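Alpha-galactosidase 1 (Saccharomyces cerevisiae, PDB 3LRK) catalyses the hydrolysis of terminal, non-reducing alpha-D-galactose residues from alpha-D-galactosides such as galactose oligosaccharides, galactomannans and galactolipids. Local coordinates at residues R130-A135 against L174-R179; H279-A284 against I462-L467; S347-L350 against D354-V357. The protein carries 1 engineered substitution. All blocks are in the same frame, centred on the assembly; numbering follows the deposited sequence.

Contact 1 closes before the other two begin, and contact 3 lies nested in the chain between the two segments of contact 2. Contact 1 joins two neighbouring outer helices of the barrel, 131-140 and 160-177. It lies on the other side of the chain's centre from contacts 2 and 3, with centres about 38 and 39 Å away. Contact 2 sets barrel helix 273-285 against strand 461-469 of the antiparallel sheet, and so ties the two domains together. Contact 3, a hairpin, has its centre about 10 Å from that of contact 2; its strand 355-361 lies beside strand 461-469, so helix, interface strand and hairpin form one continuous packed unit.

Contact 1 (R130-A135 against L174-R179). With NAG (2-acetamido-2-deoxy-beta-D-glucopyranose), chain E.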
loop_
_atom_site.group_PDB
_atom_site.type_symbol
_atom_site.label_atom_id
_atom_site.label_comp_id
_atom_site.label_asym_id
_atom_site.label_seq_id
_atom_site.Cartn_x
_atom_site.Cartn_y
_atom_site.Cartn_z
ATOM N N ARG A 130 -0.263 -9.773 -29.949
ATOM C CA ARG A 130 -0.592 -10.694 -31.029
ATOM C C ARG A 130 -2.052 -11.094 -30.929
ATOM O O ARG A 130 -2.457 -12.137 -31.440
ATOM C CB ARG A 130 0.318 -11.924 -30.957
ATOM C CG ARG A 130 1.821 -11.563 -31.057
ATOM C CD ARG A 130 2.677 -12.781 -30.808
ATOM N NE ARG A 130 4.114 -12.494 -30.764
ATOM C CZ ARG A 130 4.931 -12.510 -31.822
ATOM N NH1 ARG A 130 4.473 -12.774 -33.046
ATOM N NH2 ARG A 130 6.227 -12.246 -31.658
ATOM N N GLU A 131 -2.847 -10.232 -30.296
ATOM C CA GLU A 131 -4.209 -10.591 -29.906
ATOM C C GLU A 131 -5.107 -10.845 -31.103
ATOM O O GLU A 131 -5.892 -11.793 -31.085
ATOM C CB GLU A 131 -4.829 -9.530 -28.986
ATOM C CG GLU A 131 -4.159 -9.421 -27.607
ATOM C CD GLU A 131 -2.961 -8.473 -27.583
ATOM O OE1 GLU A 131 -2.539 -8.002 -28.656
ATOM O OE2 GLU A 131 -2.450 -8.209 -26.483
ATOM N N GLU A 132 -4.994 -10.004 -32.134
ATOM C CA GLU A 132 -5.844 -10.150 -33.310
ATOM C C GLU A 132 -5.655 -11.515 -33.989
ATOM O O GLU A 132 -6.643 -12.216 -34.210
ATOM C CB GLU A 132 -5.680 -8.979 -34.290
ATOM C CG GLU A 132 -6.527 -7.764 -33.843
ATOM C CD GLU A 132 -6.675 -6.640 -34.871
ATOM O OE1 GLU A 132 -6.215 -6.786 -36.033
ATOM O OE2 GLU A 132 -7.263 -5.595 -34.487
ATOM N N GLU A 133 -4.397 -11.889 -34.269
ATOM C CA GLU A 133 -4.066 -13.187 -34.902
ATOM C C GLU A 133 -4.477 -14.340 -34.025
ATOM O O GLU A 133 -4.910 -15.387 -34.521
ATOM C CB GLU A 133 -2.558 -13.411 -35.105
ATOM C CG GLU A 133 -1.743 -12.341 -35.653
ATOM C CD GLU A 133 -1.285 -11.352 -34.622
ATOM O OE1 GLU A 133 -2.132 -10.547 -34.231
ATOM O OE2 GLU A 133 -0.082 -11.350 -34.258
ATOM N N ASP A 134 -4.257 -14.197 -32.722
ATOM C CA ASP A 134 -4.448 -15.335 -31.826
ATOM C C ASP A 134 -5.930 -15.624 -31.591
ATOM O O ASP A 134 -6.365 -16.779 -31.672
ATOM C CB ASP A 134 -3.648 -15.169 -30.540
ATOM C CG ASP A 134 -2.143 -15.380 -30.762
ATOM O OD1 ASP A 134 -1.716 -15.515 -31.924
ATOM O OD2 ASP A 134 -1.393 -15.408 -29.767
ATOM N N ALA A 135 -6.705 -14.567 -31.352
ATOM C CA ALA A 135 -8.168 -14.676 -31.336
ATOM C C ALA A 135 -8.691 -15.298 -32.639
ATOM O O ALA A 135 -9.575 -16.149 -32.597
ATOM C CB ALA A 135 -8.812 -13.308 -31.093
ATOM N N LEU A 174 -11.285 -11.035 -29.717
ATOM C CA LEU A 174 -12.222 -12.162 -29.769
ATOM C C LEU A 174 -13.569 -11.714 -30.335
ATOM O O LEU A 174 -14.152 -12.384 -31.206
ATOM C CB LEU A 174 -12.398 -12.786 -28.374
ATOM C CG LEU A 174 -11.234 -13.555 -27.757
ATOM C CD1 LEU A 174 -11.471 -13.814 -26.257
ATOM C CD2 LEU A 174 -10.968 -14.882 -28.513
ATOM N N ASN A 175 -14.048 -10.558 -29.872
ATOM C CA ASN A 175 -15.276 -10.003 -30.420
ATOM C C ASN A 175 -15.184 -9.822 -31.941
ATOM O O ASN A 175 -16.133 -10.132 -32.663
ATOM C CB ASN A 175 -15.626 -8.673 -29.731
ATOM C CG ASN A 175 -16.967 -8.140 -30.178
ATOM O OD1 ASN A 175 -17.059 -7.438 -31.181
ATOM N ND2 ASN A 175 -18.014 -8.514 -29.458
ATOM N N LYS A 176 -14.031 -9.339 -32.409
ATOM C CA LYS A 176 -13.786 -9.046 -33.832
ATOM C C LYS A 176 -13.964 -10.281 -34.730
ATOM O O LYS A 176 -14.334 -10.145 -35.894
ATOM C CB LYS A 176 -12.386 -8.425 -34.037
ATOM C CG LYS A 176 -12.132 -7.847 -35.444
ATOM C CD LYS A 176 -10.634 -7.595 -35.712
ATOM C CE LYS A 176 -10.420 -6.820 -37.031
ATOM N NZ LYS A 176 -9.033 -7.007 -37.578
ATOM N N THR A 177 -13.732 -11.470 -34.176
ATOM C CA THR A 177 -13.865 -12.726 -34.936
ATOM C C THR A 177 -15.317 -13.074 -35.270
ATOM O O THR A 177 -15.576 -13.856 -36.201
ATOM C CB THR A 177 -13.269 -13.923 -34.178
ATOM O OG1 THR A 177 -14.100 -14.255 -33.054
ATOM C CG2 THR A 177 -11.825 -13.633 -33.712
ATOM N N GLY A 178 -16.250 -12.515 -34.503
ATOM C CA GLY A 178 -17.675 -12.815 -34.664
ATOM C C GLY A 178 -18.128 -14.126 -34.030
ATOM O O GLY A 178 -19.335 -14.419 -34.010
ATOM N N ARG A 179 -17.176 -14.922 -33.530
ATOM C CA ARG A 179 -17.501 -16.199 -32.899
ATOM C C ARG A 179 -17.638 -15.961 -31.402
ATOM O O ARG A 179 -16.711 -15.428 -30.794
ATOM C CB ARG A 179 -16.441 -17.288 -33.180
ATOM C CG ARG A 179 -16.849 -18.650 -32.573
ATOM C CD ARG A 179 -15.813 -19.764 -32.706
ATOM N NE ARG A 179 -16.348 -21.006 -32.142
ATOM C CZ ARG A 179 -17.098 -21.868 -32.827
ATOM N NH1 ARG A 179 -17.386 -21.637 -34.107
ATOM N NH2 ARG A 179 -17.562 -22.956 -32.239
HETATM C C1 NAG E . -19.286 -8.038 -29.961
HETATM C C2 NAG E . -20.242 -9.199 -29.653
HETATM C C3 NAG E . -21.706 -8.814 -29.863
HETATM C C4 NAG E . -22.058 -7.539 -29.101
HETATM C C5 NAG E . -21.011 -6.443 -29.283
HETATM C C6 NAG E . -21.195 -5.475 -28.127
HETATM C C7 NAG E . -19.340 -11.442 -30.035
HETATM C C8 NAG E . -19.046 -12.488 -31.069
HETATM N N2 NAG E . -19.945 -10.348 -30.489
HETATM O O3 NAG E . -22.522 -9.843 -29.367
HETATM O O4 NAG E . -23.324 -7.051 -29.517
HETATM O O5 NAG E . -19.658 -6.892 -29.219
HETATM O O6 NAG E . -20.647 -4.268 -28.554
HETATM O O7 NAG E . -19.037 -11.618 -28.854
#
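Thr177, near the end of helix 160-177, reaches across to Ala135 of the neighbouring helix and at the same time ties down its own turn. Its CB is directed at the 130-135 segment and there splits into two branches with different tasks. The methyl CG2 goes across the contact, resting 3.6 Å from Ala135 O and 4.0 Å from Ala135 CB. The hydroxyl, with chi1 at 71°, is turned back over its own backbone: OG1 donates to Leu174 O at 2.6 Å, in the plane of that carbonyl, and accepts from Arg179 N at 3.2 Å in an ST turn. Leu174 O also receives Thr177 N, so two donors from one residue grip it where the helix gives way to Gly178 with its positive phi.

Beside this, Ala135 CB is lodged against the start of the second segment, touching Leu174 N and, 3.7 Å from Ala135 CB, the methyl Leu174 CD2. This apolar centre is buried, with Leu174 packing further in on Leu146 of the central strand 145-149. On the solvent side, Lys176 extends fully to bring NZ within 3.2 Å of Glu132 OE1, a salt bridge between two exposed side chains whose hydrogen bond is weak. Asn175 points away from the first helix, and in this protein its ND2 is bonded covalently to the glycan at NAG C1. Close packing of consecutive outer helices over the strand between them, here 145-149, is characteristic of the (beta/alpha)8 barrel that GH27 glycosidases share.

Contact 2 (H279-A284 against I462-L467); sequences HFSMWA and IAFYRL
Ser281 and Phe464 meet face-on where an outer helix of the (beta/alpha)8 barrel leans against the antiparallel sheet of the C-terminal beta domain. The axes of the short segments 279-284 and 462-467 approach to 9.6 Å, at 42°, and the strand offers Ile462 and Phe464 to the helix. These two, with Ser281 and Met282, make the tight part. Ser281 CB lies over the ring of Phe464, 3.7 Å from its centroid and only 11° off the normal, a CH-pi contact. The ring is brought beneath it by chi1 of -159°, which places CG opposite the backbone N. Ile462 CD1 fills in beside the ring, 3.7 Å from Ser281 CB, and the same methyl also meets Met282 SD at 3.7 Å; the methionine chain, bent at its second and third torsions, runs at a slant to the isoleucine.

Further along, the fit slackens although everything stays buried. Ala284 comes no closer than 5.1 Å to the strand with its CB, and the strand beyond Phe464 diverges from the helix. Helix 310-316 occupies this end, touching both Ala284 and Arg466, while His279 and Trp283 look the other way, into helix 239-246 of the barrel. The polar end of Ser281 is satisfied from outside the pair: OG bonds to Lys277 O one turn back and to Trp397 NE1. Its backbone completes the seat of the ring, Ser281 O standing 3.4 Å from Phe464 CZ.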
loop_
_atom_site.group_PDB
_atom_site.type_symbol
_atom_site.label_atom_id
_atom_site.label_comp_id
_atom_site.label_asym_id
_atom_site.label_seq_id
_atom_site.Cartn_x
_atom_site.Cartn_y
_atom_site.Cartn_z
ATOM N N HIS A 279 -15.202 -27.437 0.439
ATOM C CA HIS A 279 -14.595 -26.800 -0.729
ATOM C C HIS A 279 -15.595 -26.678 -1.897
ATOM O O HIS A 279 -15.793 -25.584 -2.438
ATOM C CB HIS A 279 -13.319 -27.582 -1.087
ATOM C CG HIS A 279 -12.665 -27.190 -2.378
ATOM N ND1 HIS A 279 -12.525 -25.881 -2.793
ATOM C CD2 HIS A 279 -12.046 -27.951 -3.316
ATOM C CE1 HIS A 279 -11.891 -25.857 -3.952
ATOM N NE2 HIS A 279 -11.582 -27.099 -4.288
ATOM N N PHE A 280 -16.252 -27.784 -2.250
ATOM C CA PHE A 280 -17.243 -27.786 -3.330
ATOM C C PHE A 280 -18.447 -26.893 -3.003
ATOM O O PHE A 280 -18.884 -26.107 -3.848
ATOM C CB PHE A 280 -17.679 -29.225 -3.658
ATOM C CG PHE A 280 -18.559 -29.344 -4.872
ATOM C CD1 PHE A 280 -18.028 -29.225 -6.167
ATOM C CD2 PHE A 280 -19.926 -29.614 -4.728
ATOM C CE1 PHE A 280 -18.847 -29.354 -7.290
ATOM C CE2 PHE A 280 -20.756 -29.748 -5.840
ATOM C CZ PHE A 280 -20.230 -29.616 -7.125
ATOM N N SER A 281 -18.949 -26.998 -1.771
ATOM C CA SER A 281 -20.104 -26.217 -1.313
ATOM C C SER A 281 -19.824 -24.717 -1.290
ATOM O O SER A 281 -20.686 -23.922 -1.672
ATOM C CB SER A 281 -20.555 -26.658 0.081
ATOM O OG SER A 281 -20.929 -28.026 0.096
ATOM N N MET A 282 -18.631 -24.331 -0.833
ATOM C CA MET A 282 -18.296 -22.902 -0.750
ATOM C C MET A 282 -18.050 -22.263 -2.130
ATOM O O MET A 282 -18.524 -21.154 -2.387
ATOM C CB MET A 282 -17.159 -22.637 0.244
ATOM C CG MET A 282 -17.561 -22.846 1.731
ATOM S SD MET A 282 -19.135 -22.088 2.214
ATOM C CE MET A 282 -18.732 -20.367 1.886
ATOM N N TRP A 283 -17.353 -22.977 -3.015
ATOM C CA TRP A 283 -17.204 -22.563 -4.426
ATOM C C TRP A 283 -18.576 -22.424 -5.105
ATOM O O TRP A 283 -18.824 -21.452 -5.829
ATOM C CB TRP A 283 -16.318 -23.548 -5.208
ATOM C CG TRP A 283 -14.803 -23.252 -5.263
ATOM C CD1 TRP A 283 -14.023 -23.234 -6.391
ATOM C CD2 TRP A 283 -13.917 -22.954 -4.163
ATOM N NE1 TRP A 283 -12.707 -22.950 -6.064
ATOM C CE2 TRP A 283 -12.618 -22.775 -4.705
ATOM C CE3 TRP A 283 -14.092 -22.824 -2.773
ATOM C CZ2 TRP A 283 -11.504 -22.470 -3.906
ATOM C CZ3 TRP A 283 -12.978 -22.514 -1.977
ATOM C CH2 TRP A 283 -11.703 -22.334 -2.551
ATOM N N ALA A 284 -19.480 -23.377 -4.871
ATOM C CA ALA A 284 -20.842 -23.238 -5.402
ATOM C C ALA A 284 -21.522 -21.964 -4.874
ATOM O O ALA A 284 -22.090 -21.169 -5.644
ATOM C CB ALA A 284 -21.683 -24.475 -5.087
ATOM N N ILE A 462 -18.650 -28.803 6.943
ATOM C CA ILE A 462 -19.700 -27.836 6.659
ATOM C C ILE A 462 -21.106 -28.377 6.945
ATOM O O ILE A 462 -21.389 -29.555 6.725
ATOM C CB ILE A 462 -19.576 -27.300 5.171
ATOM C CG1 ILE A 462 -20.379 -26.014 4.961
ATOM C CG2 ILE A 462 -19.900 -28.391 4.123
ATOM C CD1 ILE A 462 -20.193 -25.368 3.573
ATOM N N ALA A 463 -21.960 -27.506 7.471
ATOM C CA ALA A 463 -23.403 -27.703 7.392
ATOM C C ALA A 463 -23.923 -26.766 6.308
ATOM O O ALA A 463 -23.830 -25.537 6.419
ATOM C CB ALA A 463 -24.075 -27.418 8.737
ATOM N N PHE A 464 -24.475 -27.349 5.254
ATOM C CA PHE A 464 -24.876 -26.578 4.077
ATOM C C PHE A 464 -26.387 -26.725 3.856
ATOM O O PHE A 464 -26.860 -27.804 3.492
ATOM C CB PHE A 464 -24.071 -27.068 2.866
ATOM C CG PHE A 464 -23.985 -26.080 1.731
ATOM C CD1 PHE A 464 -23.645 -24.744 1.958
ATOM C CD2 PHE A 464 -24.209 -26.499 0.424
ATOM C CE1 PHE A 464 -23.557 -23.846 0.902
ATOM C CE2 PHE A 464 -24.118 -25.602 -0.643
ATOM C CZ PHE A 464 -23.787 -24.278 -0.397
ATOM N N TYR A 465 -27.129 -25.641 4.082
ATOM C CA TYR A 465 -28.600 -25.683 4.068
ATOM C C TYR A 465 -29.279 -24.796 3.039
ATOM O O TYR A 465 -28.786 -23.716 2.698
ATOM C CB TYR A 465 -29.176 -25.267 5.424
ATOM C CG TYR A 465 -28.677 -26.027 6.621
ATOM C CD1 TYR A 465 -28.087 -25.350 7.684
ATOM C CD2 TYR A 465 -28.800 -27.414 6.703
ATOM C CE1 TYR A 465 -27.633 -26.025 8.807
ATOM C CE2 TYR A 465 -28.336 -28.105 7.824
ATOM C CZ TYR A 465 -27.761 -27.398 8.870
ATOM O OH TYR A 465 -27.299 -28.051 9.984
ATOM N N ARG A 466 -30.449 -25.247 2.589
ATOM C CA ARG A 466 -31.385 -24.397 1.876
ATOM C C ARG A 466 -32.611 -24.179 2.767
ATOM O O ARG A 466 -33.227 -25.143 3.225
ATOM C CB ARG A 466 -31.778 -25.011 0.528
ATOM C CG ARG A 466 -32.569 -24.068 -0.364
ATOM C CD ARG A 466 -32.696 -24.568 -1.795
ATOM N NE ARG A 466 -33.419 -23.589 -2.603
ATOM C CZ ARG A 466 -33.109 -23.246 -3.851
ATOM N NH1 ARG A 466 -32.074 -23.803 -4.465
ATOM N NH2 ARG A 466 -33.829 -22.324 -4.482
ATOM N N LEU A 467 -32.934 -22.914 3.035
ATOM C CA LEU A 467 -34.128 -22.558 3.810
ATOM C C LEU A 467 -35.278 -22.181 2.892
ATOM O O LEU A 467 -35.098 -21.425 1.938
ATOM C CB LEU A 467 -33.851 -21.408 4.796
ATOM C CG LEU A 467 -32.858 -21.555 5.964
ATOM C CD1 LEU A 467 -33.283 -20.686 7.141
ATOM C CD2 LEU A 467 -32.669 -22.981 6.436
#

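Contact 3 (S347-L350 against D354-V357); sequences SGPL and DQVV
Gly348 and Val356 form the hydrogen-bonded pair in the middle of this antiparallel ladder, joined by Val356 N to Gly348 O at 2.9 Å and, less straight, by Gly348 N to Val356 O at 3.0 Å. Ser347 with Val357 and Pro349 with Gln355 are the flanking non-hydrogen-bonded pairs, so the missing N-H of Pro349 costs this ladder nothing. Toward the turn, Leu350 N reaches Asp354 O at 3.0 Å from 34° out of the carbonyl plane.

Two side chains reinforce the backbone, one on each face. Gln355 bends at chi2 (76°) and folds its amide back across the neighbouring strand: CD lies 3.2 Å from Gly348 O, NE2 is near Pro349 CA, and OE1 comes within 3.0 Å of Ser347 OG. Ile376 O competes for that hydroxyl's proton. The amide thus lies over the Gly348-Pro349 backbone, on the face shared by Ser347, Pro349 and Gln355. On the Val356 face, Leu350 lies across the valine at about a right angle, and its CD2 presses on Val356 CG2 at 3.3 Å, tighter than ordinary van der Waals contact. Leu350 CD1 also rests on Asp354 CB at 3.8 Å.

A second shell fixes both faces. Ile315 of helix 310-316 covers Leu350 and Val356, whereas Ile376 and Phe377 back the side of Gln355. At the turn, the carboxylate of Asp354 is held through OD2 by salt bridges to Arg466 and Arg468 of the adjoining strand, and its backbone N is taken up by Asn352 OD1. Strand 355-361 then pairs with strand 461-469 along its other edge. The whole is a beta hairpin built into the antiparallel sheet of the C-terminal beta-sandwich domain.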
loop_
_atom_site.group_PDB
_atom_site.type_symbol
_atom_site.label_atom_id
_atom_site.label_comp_id
_atom_site.label_asym_id
_atom_site.label_seq_id
_atom_site.Cartn_x
_atom_site.Cartn_y
_atom_site.Cartn_z
ATOM N N SER A 347 -24.422 -16.690 4.236
ATOM C CA SER A 347 -25.845 -16.661 3.912
ATOM C C SER A 347 -26.024 -15.884 2.621
ATOM O O SER A 347 -25.298 -14.916 2.371
ATOM C CB SER A 347 -26.643 -16.013 5.045
ATOM O OG SER A 347 -28.030 -15.997 4.755
ATOM N N GLY A 348 -26.983 -16.307 1.803
ATOM C CA GLY A 348 -27.246 -15.651 0.526
ATOM C C GLY A 348 -28.633 -15.924 -0.026
ATOM O O GLY A 348 -29.191 -17.007 0.190
ATOM N N PRO A 349 -29.196 -14.943 -0.755
ATOM C CA PRO A 349 -30.524 -15.094 -1.341
ATOM C C PRO A 349 -30.518 -16.006 -2.557
ATOM O O PRO A 349 -29.492 -16.140 -3.234
ATOM C CB PRO A 349 -30.885 -13.670 -1.760
ATOM C CG PRO A 349 -29.577 -12.997 -2.002
ATOM C CD PRO A 349 -28.605 -13.622 -1.046
ATOM N N LEU A 350 -31.668 -16.626 -2.813
ATOM C CA LEU A 350 -31.861 -17.476 -3.977
ATOM C C LEU A 350 -33.060 -16.966 -4.743
ATOM O O LEU A 350 -34.002 -16.444 -4.144
ATOM C CB LEU A 350 -32.076 -18.935 -3.564
ATOM C CG LEU A 350 -30.888 -19.628 -2.899
ATOM C CD1 LEU A 350 -31.328 -20.901 -2.181
ATOM C CD2 LEU A 350 -29.773 -19.920 -3.920
ATOM N N ASP A 354 -35.879 -18.623 -1.577
ATOM C CA ASP A 354 -35.192 -19.412 -0.562
ATOM C C ASP A 354 -33.880 -18.721 -0.138
ATOM O O ASP A 354 -33.495 -17.711 -0.715
ATOM C CB ASP A 354 -34.914 -20.838 -1.074
ATOM C CG ASP A 354 -36.190 -21.628 -1.388
ATOM O OD1 ASP A 354 -37.307 -21.195 -1.011
ATOM O OD2 ASP A 354 -36.071 -22.701 -2.016
ATOM N N GLN A 355 -33.227 -19.259 0.890
ATOM C CA GLN A 355 -31.941 -18.752 1.384
ATOM C C GLN A 355 -30.961 -19.913 1.498
ATOM O O GLN A 355 -31.348 -20.991 1.943
ATOM C CB GLN A 355 -32.133 -18.092 2.762
ATOM C CG GLN A 355 -30.978 -17.160 3.225
ATOM C CD GLN A 355 -30.965 -15.795 2.521
ATOM O OE1 GLN A 355 -30.026 -15.006 2.691
ATOM N NE2 GLN A 355 -32.002 -15.510 1.742
ATOM N N VAL A 356 -29.705 -19.706 1.091
ATOM C CA VAL A 356 -28.646 -20.700 1.330
ATOM C C VAL A 356 -27.872 -20.278 2.552
ATOM O O VAL A 356 -27.472 -19.116 2.669
ATOM C CB VAL A 356 -27.568 -20.807 0.209
ATOM C CG1 VAL A 356 -27.042 -22.251 0.091
ATOM C CG2 VAL A 356 -28.050 -20.310 -1.097
ATOM N N VAL A 357 -27.640 -21.232 3.447
ATOM C CA VAL A 357 -26.899 -20.979 4.675
ATOM C C VAL A 357 -25.746 -21.969 4.768
ATOM O O VAL A 357 -25.916 -23.158 4.484
ATOM C CB VAL A 357 -27.827 -21.066 5.921
ATOM C CG1 VAL A 357 -27.068 -20.709 7.193
ATOM C CG2 VAL A 357 -29.015 -20.136 5.756
#